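Local coordinates for protein tryptophan halogenase superfamily (Brevundimonas sp. BAL3, PDB 6FRL) that is a flavin-dependent halogenase that prefers bromination over chlorination, probably using reduced flavin and oxygen to halogenate an aromatic substrate, at residues B[88-93]-B[98-103]. Sequence-based numbering, arbitrary orientation.
Sequences IRFLDW and SDFIHP
Arg89 and Asp99 form a side-on salt bridge across the two antiparallel strands, on the face they share with Leu91 and Ile101. NH2 of Arg89 meets OD2 of Asp99 at 2.7 Å on the syn lone pair, close to the guanidinium plane, while NE of Arg89 reaches OD1 of Asp99 at 3.0 Å from somewhat outside the carboxylate plane; the two flat groups are turned 34° apart. The reach depends on an extended arginine chain whose CG is anti to the backbone N (chi1 -168°), and its CG also lies against CG1 of Ile101. CD2 of Leu91 packs alongside the carboxylate, 3.6 Å from CG of Asp99. A methionine in place of Arg89 would probably leave the Asp99 carboxylate without its charged mate and freer to turn.

On the other face, Phe90 and Phe100 pair with ring planes 20° apart, but offset so that little of one ring covers the other. CB of Phe90 instead sits over one face of the Phe100 ring in a CH-pi contact, 3.9 Å from its centroid. The Phe90 ring meets CB of His102 at its edge; the His102 imidazole is hydrogen-bonded on both nitrogens, ND1 to Glu351 and NE2 to Ser449.

Paired backbone hydrogen bonds join Ile88 to His102 and Phe90 to Phe100, and Asp92 N adds a bond of 3.0 Å to Ser98 O at the turn. There a water accepts from Trp93 N, and the Ser98 hydroxyl bonds Ser94 N.

The whole is a two-stranded antiparallel beta hairpin with a short connection, forming one margin of the large mixed sheet: strand 87-91 bonds onward to strand 268-273, and strand 99-103 is outermost within the chain, with Phe100 and His102 touching helix 447-456.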
loop_
_atom_site.group_PDB
_atom_site.type_symbol
_atom_site.label_atom_id
_atom_site.label_comp_id
_atom_site.label_asym_id
_atom_site.label_seq_id
_atom_site.Cartn_x
_atom_site.Cartn_y
_atom_site.Cartn_z
ATOM N N ILE B 88 -8.743 -16.928 15.210
ATOM C CA ILE B 88 -8.160 -17.409 16.478
ATOM C C ILE B 88 -8.992 -16.916 17.628
ATOM O O ILE B 88 -9.435 -15.761 17.632
ATOM C CB ILE B 88 -6.728 -16.886 16.689
ATOM C CG1 ILE B 88 -5.832 -17.299 15.523
ATOM C CG2 ILE B 88 -6.148 -17.356 18.029
ATOM C CD1 ILE B 88 -4.436 -16.674 15.588
ATOM N N ARG B 89 -9.199 -17.784 18.612
ATOM C CA ARG B 89 -10.021 -17.447 19.767
ATOM C C ARG B 89 -9.171 -17.185 21.010
ATOM O O ARG B 89 -8.498 -18.080 21.482
ATOM C CB ARG B 89 -11.021 -18.558 20.008
ATOM C CG ARG B 89 -12.097 -18.180 21.004
ATOM C CD ARG B 89 -13.219 -19.177 20.980
ATOM N NE ARG B 89 -14.324 -18.755 21.838
ATOM C CZ ARG B 89 -15.560 -19.250 21.790
ATOM N NH1 ARG B 89 -15.881 -20.212 20.943
ATOM N NH2 ARG B 89 -16.487 -18.775 22.612
ATOM N N PHE B 90 -9.195 -15.948 21.502
ATOM C CA PHE B 90 -8.379 -15.516 22.660
ATOM C C PHE B 90 -9.205 -15.591 23.952
ATOM O O PHE B 90 -10.236 -14.897 24.095
ATOM C CB PHE B 90 -7.825 -14.104 22.446
ATOM C CG PHE B 90 -6.773 -14.044 21.385
ATOM C CD1 PHE B 90 -5.469 -14.358 21.671
ATOM C CD2 PHE B 90 -7.106 -13.758 20.063
ATOM C CE1 PHE B 90 -4.508 -14.375 20.668
ATOM C CE2 PHE B 90 -6.139 -13.756 19.070
ATOM C CZ PHE B 90 -4.842 -14.061 19.368
ATOM N N LEU B 91 -8.764 -16.471 24.862
ATOM C CA LEU B 91 -9.464 -16.769 26.122
ATOM C C LEU B 91 -8.624 -16.321 27.289
ATOM O O LEU B 91 -7.400 -16.576 27.312
ATOM C CB LEU B 91 -9.775 -18.267 26.243
ATOM C CG LEU B 91 -10.693 -18.799 25.129
ATOM C CD1 LEU B 91 -10.824 -20.311 25.141
ATOM C CD2 LEU B 91 -12.055 -18.130 25.220
ATOM N N ASP B 92 -9.279 -15.590 28.202
ATOM C CA ASP B 92 -8.718 -15.171 29.499
ATOM C C ASP B 92 -7.558 -14.152 29.425
ATOM O O ASP B 92 -6.795 -14.070 30.383
ATOM C CB ASP B 92 -8.298 -16.386 30.380
ATOM C CG ASP B 92 -9.426 -17.412 30.572
ATOM O OD1 ASP B 92 -10.645 -17.092 30.518
ATOM O OD2 ASP B 92 -9.093 -18.573 30.794
ATOM N N TRP B 93 -7.428 -13.369 28.341
ATOM C CA TRP B 93 -6.354 -12.330 28.264
ATOM C C TRP B 93 -6.730 -11.047 29.022
ATOM O O TRP B 93 -5.859 -10.235 29.359
ATOM C CB TRP B 93 -5.944 -12.006 26.802
ATOM C CG TRP B 93 -5.182 -13.116 26.141
ATOM C CD1 TRP B 93 -5.664 -14.364 25.814
ATOM C CD2 TRP B 93 -3.792 -13.116 25.773
ATOM N NE1 TRP B 93 -4.654 -15.128 25.259
ATOM C CE2 TRP B 93 -3.501 -14.390 25.230
ATOM C CE3 TRP B 93 -2.764 -12.171 25.854
ATOM C CZ2 TRP B 93 -2.235 -14.727 24.766
ATOM C CZ3 TRP B 93 -1.504 -12.511 25.375
ATOM C CH2 TRP B 93 -1.250 -13.769 24.843
ATOM N N SER B 98 -12.931 -13.938 29.903
ATOM C CA SER B 98 -12.830 -13.083 28.716
ATOM C C SER B 98 -12.716 -13.971 27.454
ATOM O O SER B 98 -12.190 -15.078 27.502
ATOM C CB SER B 98 -11.649 -12.111 28.801
ATOM O OG SER B 98 -10.400 -12.751 28.534
ATOM N N ASP B 99 -13.240 -13.473 26.343
ATOM C CA ASP B 99 -13.491 -14.293 25.167
ATOM C C ASP B 99 -13.737 -13.401 23.925
ATOM O O ASP B 99 -14.774 -12.724 23.857
ATOM C CB ASP B 99 -14.694 -15.194 25.467
ATOM C CG ASP B 99 -14.991 -16.215 24.366
ATOM O OD1 ASP B 99 -14.412 -16.155 23.257
ATOM O OD2 ASP B 99 -15.856 -17.092 24.620
ATOM N N PHE B 100 -12.773 -13.389 22.987
ATOM C CA PHE B 100 -12.963 -12.780 21.682
ATOM C C PHE B 100 -12.314 -13.578 20.536
ATOM O O PHE B 100 -11.442 -14.402 20.768
ATOM C CB PHE B 100 -12.531 -11.305 21.695
ATOM C CG PHE B 100 -11.045 -11.082 21.582
ATOM C CD1 PHE B 100 -10.244 -11.047 22.730
ATOM C CD2 PHE B 100 -10.441 -10.861 20.327
ATOM C CE1 PHE B 100 -8.871 -10.829 22.634
ATOM C CE2 PHE B 100 -9.063 -10.645 20.223
ATOM C CZ PHE B 100 -8.267 -10.628 21.377
ATOM N N ILE B 101 -12.802 -13.371 19.311
ATOM C CA ILE B 101 -12.263 -14.041 18.113
ATOM C C ILE B 101 -11.685 -13.015 17.105
ATOM O O ILE B 101 -12.405 -12.073 16.671
ATOM C CB ILE B 101 -13.338 -14.903 17.389
ATOM C CG1 ILE B 101 -13.760 -16.068 18.260
ATOM C CG2 ILE B 101 -12.778 -15.485 16.113
ATOM C CD1 ILE B 101 -14.955 -16.877 17.743
ATOM N N HIS B 102 -10.430 -13.247 16.703
ATOM C CA HIS B 102 -9.791 -12.535 15.571
ATOM C C HIS B 102 -10.044 -13.311 14.315
ATOM O O HIS B 102 -9.437 -14.354 14.102
ATOM C CB HIS B 102 -8.270 -12.369 15.787
ATOM C CG HIS B 102 -7.552 -11.741 14.629
ATOM N ND1 HIS B 102 -6.178 -11.807 14.483
ATOM C CD2 HIS B 102 -8.018 -11.075 13.545
ATOM C CE1 HIS B 102 -5.835 -11.230 13.346
ATOM N NE2 HIS B 102 -6.932 -10.758 12.769
ATOM N N PRO B 103 -10.957 -12.822 13.475
ATOM C CA PRO B 103 -11.313 -13.527 12.256
ATOM C C PRO B 103 -10.501 -13.077 11.046
ATOM O O PRO B 103 -9.782 -12.099 11.129
ATOM C CB PRO B 103 -12.763 -13.094 12.072
ATOM C CG PRO B 103 -12.731 -11.642 12.468
ATOM C CD PRO B 103 -11.801 -11.621 13.635
HETATM O O HOH W 1 -9.518 -13.031 26.182
#